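Long-range contacts in L-lysine 6-oxidase (Marinomonas mediterranea, PDB 3WEU), which oxidises the side-chain amine of free L-lysine with a cysteine tryptophylquinone cofactor, releasing hydrogen peroxide that kills bacteria: residues R271-V276 with Y463-Q468; T264-G269 with D406-F411; N105-R110 with L457-I462. All coordinates share one frame; numbering follows the deposited sequence.

Contact 1: residues R271-V276 with Y463-Q468; sequences RNFDLV and YKDAYQ. With EDO (1,2-ethanediol), chain O.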
# COMPACT_ATOMS: atom_id res chain seq x y z
N ARG A 271 -13.03 -8.98 -47.26
CA ARG A 271 -12.49 -10.34 -47.17
C ARG A 271 -13.53 -11.38 -46.73
O ARG A 271 -13.32 -12.58 -46.89
CB ARG A 271 -11.31 -10.39 -46.23
CG ARG A 271 -10.04 -9.69 -46.74
CD ARG A 271 -8.81 -9.81 -45.80
NE ARG A 271 -9.09 -9.17 -44.51
CZ ARG A 271 -9.56 -9.79 -43.43
NH1 ARG A 271 -9.89 -9.09 -42.36
NH2 ARG A 271 -9.70 -11.13 -43.39
N ASN A 272 -14.65 -10.95 -46.19
CA ASN A 272 -15.63 -11.92 -45.72
C ASN A 272 -17.03 -11.82 -46.26
O ASN A 272 -17.77 -12.77 -46.17
CB ASN A 272 -15.72 -11.91 -44.21
CG ASN A 272 -14.43 -12.33 -43.57
OD1 ASN A 272 -14.09 -13.50 -43.55
ND2 ASN A 272 -13.69 -11.37 -43.07
N PHE A 273 -17.44 -10.67 -46.75
CA PHE A 273 -18.83 -10.46 -47.12
C PHE A 273 -18.95 -9.97 -48.52
O PHE A 273 -19.97 -9.43 -48.85
CB PHE A 273 -19.47 -9.48 -46.13
CG PHE A 273 -19.55 -10.00 -44.76
CD1 PHE A 273 -20.59 -10.90 -44.43
CD2 PHE A 273 -18.66 -9.62 -43.76
CE1 PHE A 273 -20.67 -11.42 -43.16
CE2 PHE A 273 -18.74 -10.16 -42.48
CZ PHE A 273 -19.74 -11.04 -42.19
N ASP A 274 -17.93 -10.17 -49.35
CA ASP A 274 -17.99 -9.84 -50.76
C ASP A 274 -18.36 -8.36 -50.98
O ASP A 274 -19.00 -8.02 -51.98
CB ASP A 274 -19.05 -10.74 -51.42
CG ASP A 274 -18.82 -10.93 -52.89
OD1 ASP A 274 -17.66 -11.27 -53.24
OD2 ASP A 274 -19.79 -10.78 -53.69
N LEU A 275 -17.95 -7.48 -50.07
CA LEU A 275 -18.35 -6.10 -50.17
C LEU A 275 -17.92 -5.43 -51.48
O LEU A 275 -18.59 -4.57 -51.99
CB LEU A 275 -17.84 -5.32 -48.91
CG LEU A 275 -18.17 -3.82 -48.84
CD1 LEU A 275 -19.68 -3.62 -48.76
CD2 LEU A 275 -17.46 -3.26 -47.63
N VAL A 276 -16.74 -5.77 -51.97
CA VAL A 276 -16.17 -5.21 -53.17
C VAL A 276 -15.65 -6.35 -54.10
O VAL A 276 -14.48 -6.64 -54.14
CB VAL A 276 -15.03 -4.20 -52.89
CG1 VAL A 276 -14.72 -3.47 -54.20
CG2 VAL A 276 -15.43 -3.17 -51.85
N TYR A 463 -20.77 -10.16 -37.27
CA TYR A 463 -21.48 -9.36 -38.23
C TYR A 463 -22.47 -10.15 -39.02
O TYR A 463 -22.19 -11.26 -39.41
CB TYR A 463 -20.56 -8.78 -39.29
CG TYR A 463 -19.45 -7.83 -38.77
CD1 TYR A 463 -18.23 -8.31 -38.39
CD2 TYR A 463 -19.65 -6.46 -38.68
CE1 TYR A 463 -17.24 -7.48 -37.86
CE2 TYR A 463 -18.69 -5.61 -38.19
CZ TYR A 463 -17.47 -6.11 -37.78
OH TYR A 463 -16.54 -5.22 -37.33
N LYS A 464 -23.59 -9.54 -39.35
CA LYS A 464 -24.48 -10.16 -40.33
C LYS A 464 -24.18 -9.73 -41.73
O LYS A 464 -24.57 -10.41 -42.67
CB LYS A 464 -25.96 -9.92 -39.94
CG LYS A 464 -26.29 -8.51 -39.50
CD LYS A 464 -27.74 -8.47 -39.03
CE LYS A 464 -28.17 -7.07 -38.65
NZ LYS A 464 -28.28 -6.21 -39.87
N ASP A 465 -23.54 -8.58 -41.92
CA ASP A 465 -23.00 -8.19 -43.22
C ASP A 465 -21.99 -7.06 -42.93
O ASP A 465 -21.84 -6.64 -41.77
CB ASP A 465 -24.15 -7.67 -44.12
CG ASP A 465 -23.81 -7.68 -45.59
OD1 ASP A 465 -22.63 -7.80 -46.04
OD2 ASP A 465 -24.78 -7.50 -46.35
N ALA A 466 -21.29 -6.60 -43.94
CA ALA A 466 -20.28 -5.56 -43.78
C ALA A 466 -20.90 -4.37 -43.01
O ALA A 466 -22.01 -3.96 -43.35
CB ALA A 466 -19.81 -5.10 -45.13
N TYR A 467 -20.20 -3.92 -41.96
CA TYR A 467 -20.58 -2.80 -41.10
C TYR A 467 -21.78 -3.06 -40.18
O TYR A 467 -22.22 -2.15 -39.52
CB TYR A 467 -20.82 -1.52 -41.90
CG TYR A 467 -19.55 -0.80 -42.36
CD1 TYR A 467 -18.87 -1.23 -43.49
CD2 TYR A 467 -19.02 0.29 -41.64
CE1 TYR A 467 -17.71 -0.61 -43.94
CE2 TYR A 467 -17.87 0.90 -42.08
CZ TYR A 467 -17.24 0.48 -43.24
OH TYR A 467 -16.08 1.09 -43.72
N GLN A 468 -22.37 -4.26 -40.24
CA GLN A 468 -23.61 -4.51 -39.48
C GLN A 468 -23.49 -5.58 -38.45
O GLN A 468 -23.29 -6.74 -38.82
CB GLN A 468 -24.66 -4.97 -40.44
CG GLN A 468 -25.25 -3.96 -41.35
CD GLN A 468 -26.42 -4.61 -42.11
OE1 GLN A 468 -26.96 -5.71 -41.73
NE2 GLN A 468 -26.80 -3.97 -43.19
C1 EDO O . -7.89 -14.01 -44.92
O1 EDO O . -9.11 -13.37 -45.33
C2 EDO O . -7.41 -14.57 -46.23
O2 EDO O . -7.70 -13.59 -47.26

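Contact 2: residues T264-G269 with D406-F411; sequences TCFDVG and DATQLF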
# COMPACT_ATOMS: atom_id res chain seq x y z
N THR A 264 -11.38 -1.15 -40.28
CA THR A 264 -11.54 -2.52 -39.80
C THR A 264 -12.79 -3.16 -40.41
O THR A 264 -12.75 -4.29 -40.99
CB THR A 264 -11.59 -2.61 -38.28
OG1 THR A 264 -10.36 -2.12 -37.73
CG2 THR A 264 -11.83 -4.06 -37.83
N CYS A 265 -13.91 -2.45 -40.30
CA CYS A 265 -15.18 -2.99 -40.82
C CYS A 265 -15.10 -3.20 -42.33
O CYS A 265 -15.61 -4.22 -42.82
CB CYS A 265 -16.39 -2.11 -40.44
SG CYS A 265 -16.73 -2.19 -38.68
N PHE A 266 -14.50 -2.26 -43.07
CA PHE A 266 -14.33 -2.35 -44.49
C PHE A 266 -13.49 -3.59 -44.86
O PHE A 266 -13.87 -4.38 -45.70
CB PHE A 266 -13.66 -1.05 -45.03
CG PHE A 266 -13.56 -1.01 -46.51
CD1 PHE A 266 -14.72 -0.88 -47.26
CD2 PHE A 266 -12.35 -1.21 -47.17
CE1 PHE A 266 -14.65 -0.91 -48.65
CE2 PHE A 266 -12.28 -1.19 -48.54
CZ PHE A 266 -13.43 -1.02 -49.30
N ASP A 267 -12.36 -3.77 -44.19
CA ASP A 267 -11.46 -4.90 -44.48
C ASP A 267 -12.18 -6.24 -44.22
O ASP A 267 -12.11 -7.14 -45.06
CB ASP A 267 -10.25 -4.77 -43.56
CG ASP A 267 -9.31 -5.95 -43.59
OD1 ASP A 267 -8.87 -6.33 -44.70
OD2 ASP A 267 -9.00 -6.44 -42.47
N VAL A 268 -12.84 -6.35 -43.08
CA VAL A 268 -13.66 -7.50 -42.78
C VAL A 268 -14.69 -7.74 -43.88
O VAL A 268 -14.89 -8.91 -44.34
CB VAL A 268 -14.32 -7.38 -41.40
CG1 VAL A 268 -15.36 -8.48 -41.17
CG2 VAL A 268 -13.32 -7.46 -40.30
N GLY A 269 -15.29 -6.66 -44.33
CA GLY A 269 -16.30 -6.71 -45.37
C GLY A 269 -15.80 -7.24 -46.71
O GLY A 269 -16.47 -8.07 -47.40
N ASP A 406 -4.02 -2.59 -42.12
CA ASP A 406 -4.88 -3.74 -42.31
C ASP A 406 -4.69 -4.29 -43.73
O ASP A 406 -4.10 -3.65 -44.56
CB ASP A 406 -6.36 -3.50 -41.88
CG ASP A 406 -7.16 -2.62 -42.80
OD1 ASP A 406 -7.09 -2.82 -44.04
OD2 ASP A 406 -8.00 -1.78 -42.28
N ALA A 407 -5.17 -5.50 -43.96
CA ALA A 407 -4.85 -6.22 -45.17
C ALA A 407 -5.39 -5.51 -46.41
O ALA A 407 -4.72 -5.48 -47.43
CB ALA A 407 -5.37 -7.64 -45.10
N THR A 408 -6.51 -4.84 -46.26
CA THR A 408 -7.11 -4.11 -47.39
C THR A 408 -6.38 -2.81 -47.69
O THR A 408 -6.03 -2.53 -48.85
CB THR A 408 -8.63 -3.99 -47.22
OG1 THR A 408 -9.17 -5.33 -47.13
CG2 THR A 408 -9.27 -3.18 -48.38
N GLN A 409 -6.04 -2.04 -46.63
CA GLN A 409 -5.23 -0.89 -46.86
C GLN A 409 -3.96 -1.26 -47.55
O GLN A 409 -3.50 -0.57 -48.44
CB GLN A 409 -4.92 -0.19 -45.55
CG GLN A 409 -6.10 0.38 -44.83
CD GLN A 409 -5.71 0.95 -43.46
OE1 GLN A 409 -5.16 0.22 -42.61
NE2 GLN A 409 -5.93 2.24 -43.28
N LEU A 410 -3.34 -2.32 -47.10
CA LEU A 410 -2.01 -2.64 -47.64
C LEU A 410 -2.11 -3.18 -49.07
O LEU A 410 -1.28 -2.84 -49.94
CB LEU A 410 -1.33 -3.62 -46.73
CG LEU A 410 0.06 -4.03 -47.12
CD1 LEU A 410 1.05 -2.88 -46.90
CD2 LEU A 410 0.57 -5.27 -46.40
N PHE A 411 -3.17 -3.93 -49.36
CA PHE A 411 -3.40 -4.37 -50.73
C PHE A 411 -3.49 -3.14 -51.69
O PHE A 411 -2.87 -3.07 -52.74
CB PHE A 411 -4.70 -5.17 -50.83
CG PHE A 411 -5.11 -5.37 -52.23
CD1 PHE A 411 -4.33 -6.15 -53.05
CD2 PHE A 411 -6.16 -4.66 -52.77
CE1 PHE A 411 -4.64 -6.32 -54.39
CE2 PHE A 411 -6.48 -4.82 -54.09
CZ PHE A 411 -5.71 -5.64 -54.93
O HOH W 1 -8.15 -1.91 -39.51
O HOH W 2 -6.41 -7.11 -41.82

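Contact 3: residues N105-R110 with L457-I462; sequences NLLYGR and LQNPVI. With EDO (1,2-ethanediol), chain I; SO4 (sulfate ion), chain E.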
# COMPACT_ATOMS: atom_id res chain seq x y z
N ASN A 105 -8.60 -14.53 -28.66
CA ASN A 105 -8.93 -14.13 -30.04
C ASN A 105 -8.94 -15.34 -30.99
O ASN A 105 -7.87 -15.93 -31.32
CB ASN A 105 -7.92 -13.06 -30.51
CG ASN A 105 -8.24 -12.47 -31.86
OD1 ASN A 105 -8.98 -13.01 -32.67
ND2 ASN A 105 -7.58 -11.33 -32.14
N LEU A 106 -10.12 -15.67 -31.47
CA LEU A 106 -10.35 -16.91 -32.22
C LEU A 106 -9.91 -16.83 -33.66
O LEU A 106 -9.89 -17.83 -34.38
CB LEU A 106 -11.82 -17.35 -32.11
CG LEU A 106 -12.24 -17.75 -30.71
CD1 LEU A 106 -13.71 -17.92 -30.50
CD2 LEU A 106 -11.55 -19.03 -30.37
N LEU A 107 -9.50 -15.63 -34.10
CA LEU A 107 -8.86 -15.52 -35.35
C LEU A 107 -7.56 -16.28 -35.41
O LEU A 107 -7.10 -16.56 -36.52
CB LEU A 107 -8.64 -14.06 -35.78
CG LEU A 107 -9.98 -13.32 -35.96
CD1 LEU A 107 -9.71 -11.82 -36.03
CD2 LEU A 107 -10.68 -13.79 -37.19
N TYR A 108 -6.97 -16.57 -34.27
CA TYR A 108 -5.71 -17.35 -34.23
C TYR A 108 -5.97 -18.88 -34.02
O TYR A 108 -5.04 -19.67 -33.78
CB TYR A 108 -4.80 -16.84 -33.10
CG TYR A 108 -4.30 -15.43 -33.38
CD1 TYR A 108 -5.12 -14.32 -33.12
CD2 TYR A 108 -3.07 -15.21 -33.93
CE1 TYR A 108 -4.67 -13.05 -33.35
CE2 TYR A 108 -2.65 -13.95 -34.26
CZ TYR A 108 -3.45 -12.87 -33.95
OH TYR A 108 -3.06 -11.61 -34.28
N GLY A 109 -7.23 -19.24 -34.07
CA GLY A 109 -7.63 -20.63 -33.92
C GLY A 109 -8.14 -20.98 -32.57
O GLY A 109 -8.02 -20.25 -31.58
N ARG A 110 -8.80 -22.14 -32.49
CA ARG A 110 -9.41 -22.55 -31.24
C ARG A 110 -8.43 -22.77 -30.16
O ARG A 110 -8.77 -22.70 -29.00
CB ARG A 110 -10.27 -23.79 -31.45
CG ARG A 110 -11.60 -23.43 -32.09
CD ARG A 110 -12.43 -24.65 -32.47
NE ARG A 110 -11.72 -25.40 -33.49
CZ ARG A 110 -12.10 -26.60 -33.92
NH1 ARG A 110 -13.21 -27.17 -33.42
NH2 ARG A 110 -11.37 -27.20 -34.84
N LEU A 457 -13.93 -7.00 -33.00
CA LEU A 457 -14.46 -6.36 -34.19
C LEU A 457 -13.83 -6.78 -35.48
O LEU A 457 -14.34 -6.45 -36.58
CB LEU A 457 -14.33 -4.85 -34.06
CG LEU A 457 -15.36 -4.06 -33.26
CD1 LEU A 457 -16.61 -3.97 -34.06
CD2 LEU A 457 -15.63 -4.61 -31.88
N GLN A 458 -12.70 -7.46 -35.40
CA GLN A 458 -12.07 -8.02 -36.55
C GLN A 458 -12.68 -9.38 -36.95
O GLN A 458 -12.40 -9.91 -38.03
CB GLN A 458 -10.57 -8.24 -36.30
CG GLN A 458 -9.78 -6.93 -36.27
CD GLN A 458 -8.35 -7.17 -35.87
OE1 GLN A 458 -7.70 -8.11 -36.36
NE2 GLN A 458 -7.86 -6.37 -34.92
N ASN A 459 -13.49 -9.90 -36.09
CA ASN A 459 -14.04 -11.24 -36.31
C ASN A 459 -15.34 -11.25 -37.10
O ASN A 459 -16.30 -10.72 -36.63
CB ASN A 459 -14.25 -11.94 -35.00
CG ASN A 459 -14.38 -13.44 -35.20
OD1 ASN A 459 -14.88 -13.85 -36.24
ND2 ASN A 459 -13.85 -14.22 -34.29
N PRO A 460 -15.33 -11.77 -38.34
CA PRO A 460 -16.50 -11.64 -39.13
C PRO A 460 -17.73 -12.29 -38.53
O PRO A 460 -18.85 -11.88 -38.92
CB PRO A 460 -16.15 -12.36 -40.43
CG PRO A 460 -15.03 -13.27 -40.10
CD PRO A 460 -14.28 -12.50 -39.05
N VAL A 461 -17.54 -13.24 -37.62
CA VAL A 461 -18.74 -13.93 -37.07
C VAL A 461 -19.66 -13.05 -36.22
O VAL A 461 -20.79 -13.43 -35.93
CB VAL A 461 -18.39 -15.20 -36.31
CG1 VAL A 461 -17.46 -16.12 -37.12
CG2 VAL A 461 -17.85 -14.88 -34.95
N ILE A 462 -19.21 -11.86 -35.79
CA ILE A 462 -20.10 -10.95 -35.09
C ILE A 462 -20.96 -10.10 -35.97
O ILE A 462 -21.80 -9.36 -35.46
CB ILE A 462 -19.35 -10.05 -34.09
CG1 ILE A 462 -18.54 -8.96 -34.78
CG2 ILE A 462 -18.47 -10.88 -33.19
CD1 ILE A 462 -18.16 -7.84 -33.87
C1 EDO I . -13.70 -17.32 -37.04
O1 EDO I . -13.71 -15.97 -37.50
C2 EDO I . -13.15 -17.52 -35.65
O2 EDO I . -14.09 -17.00 -34.68
S SO4 E . -8.75 -24.10 -35.60
O1 SO4 E . -7.35 -23.92 -36.03
O2 SO4 E . -9.06 -25.55 -35.79
O3 SO4 E . -8.93 -23.79 -34.19
O4 SO4 E . -9.73 -23.19 -36.27
O HOH W 3 -6.98 -9.97 -34.55
O HOH W 4 -12.41 -13.85 -31.27

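Contact 1: residues R271-V276 with Y463-Q468
The ring of F273 lies against the corner formed by Y463, K464, D465 and A466, and its position accounts for most of the contact. One ring face is covered by the backbone of D465: CA of D465 sits 4.1 Å from the centroid of the F273 ring, 21° off the ring normal, which meets the geometry of a CH-pi contact. The far end of the ring reaches Y463, two residues earlier, with F273 CZ 3.8 Å from Y463 CB, and the two aromatic side chains cross at about a right angle. CG of F273 stands anti to its carbonyl carbon (chi1 -65°), a setting that swings the ring over D465.

The carboxylate of D465 slides past the phenyl ring in the opposite direction, its plane turned 47° from the ring. Its OD1 comes within 3.6 Å of F273 CB while accepting from A466 N at 2.8 Å, a bond that ties the carboxylate to the start of the type II turn D465–Q468. Beside this, both methyls of L275, CD1 and CD2, rest against A466 CB, each 3.9 Å away. No hydrogen bond crosses between the two segments; they meet through van der Waals packing and the CH-pi contact.

F273 is the first residue past helix 261-272, and the turn leads into strand 468-469; Y467 then packs between helices 261-272 and 433-439.

Contact 2: residues T264-G269 with D406-F411
D267 reaches from helix 261-272 to the first turn of helix 407-418, meeting T408 and D406. Its CB lies 3.7 Å from D406 OD1. CG of D267 stands anti to the backbone N, which carries the carboxylate across to T408, and meets T408 OG1 at 3.6 Å. At the tip the two oxygens divide the work. OD1 accepts from T408 OG1 at 2.6 Å on its anti lone pair, and weakly from T408 N. OD2 takes a hydrogen from a water that in turn accepts from A407 N, and it also forms a salt bridge with R271.

The D406 carboxylate is stacked on that of D267, the planes 7° apart, with OD1 of D267 4.0 Å from OD1 of D406. Two like charges this close would be costly alone; the amide donors of the helix start and R271 probably offset them. D406 is the N-cap: its OD1 accepts from Q409 N at 2.9 Å (174°), and Q409 OE1 takes D406 N in return, completing a capping box. A second water joins D406 OD2 to T264 OG1. The F266 ring adds an apolar contact, CE2 lying 3.6 Å from T408 CG2.

The helix segments run at 81° to each other, 9.3 Å apart at closest approach, with Y287 of strand 286-287 beside D267 and hydrogen-bonded to T408 OG1.

Contact 3: residues N105-R110 with L457-I462
N459 OD1 is gripped twice: by the hydroxyl O1 of an ethanediol, at 2.7 Å, and by V461 N, 3.1 Å away, which closes an Asx turn. That amide approaches from above the carbonyl plane, 37° out of it, off the lone pairs. On the other branch, N459 ND2 donates nearly straight (171°) to ethanediol O2 at 2.8 Å, so the diol, probably from the crystallisation liquor, bridges both ends of the amide. Its O2 also lies 3.4 Å from L106 CB, so the diol touches both segments.

Direct contact falls mainly to L107. Its CD1 rests 3.7 Å from Q458 CB, the two side chains crossing at about a right angle, and its CD2 faces N459 CG and P460 CD. N105 forms a matching Asx turn, OD1 accepting from L107 N. Waters carry the polar links: one accepts from N105 ND2 and donates to Q458 OE1 at 2.7 Å, and another accepts from L106 N and weakly from N459 ND2.

The contact ties an N-terminal LodA-region loop, after strand 80-91, to a C-terminal one, after helix 433-439; P460 packs on V268 and N272 of helix 261-272, while L106 and N459 touch C490 of helix 489-492.

Helix 261-272 unites the three contacts: its body gives one side of contact 2, the chain just past its C-terminal end gives one side of contact 1, and its side chains also rest on segment 457-462 of contact 3. The centres of contacts 1 and 2 are about 11 Å apart, and L275 N probably donates to G269 O at 3.1 Å. Contacts 1 and 3, with centres about 14 Å apart, share the continuous run 457-468, where Y463 OH lies 2.6 Å from L457 O, a probable hydrogen bond. Between contacts 2 and 3, V268 CG2 packs 3.5 Å from Q458 O. None of the six segments contains C516 or W581, the residues that form the quinone cofactor.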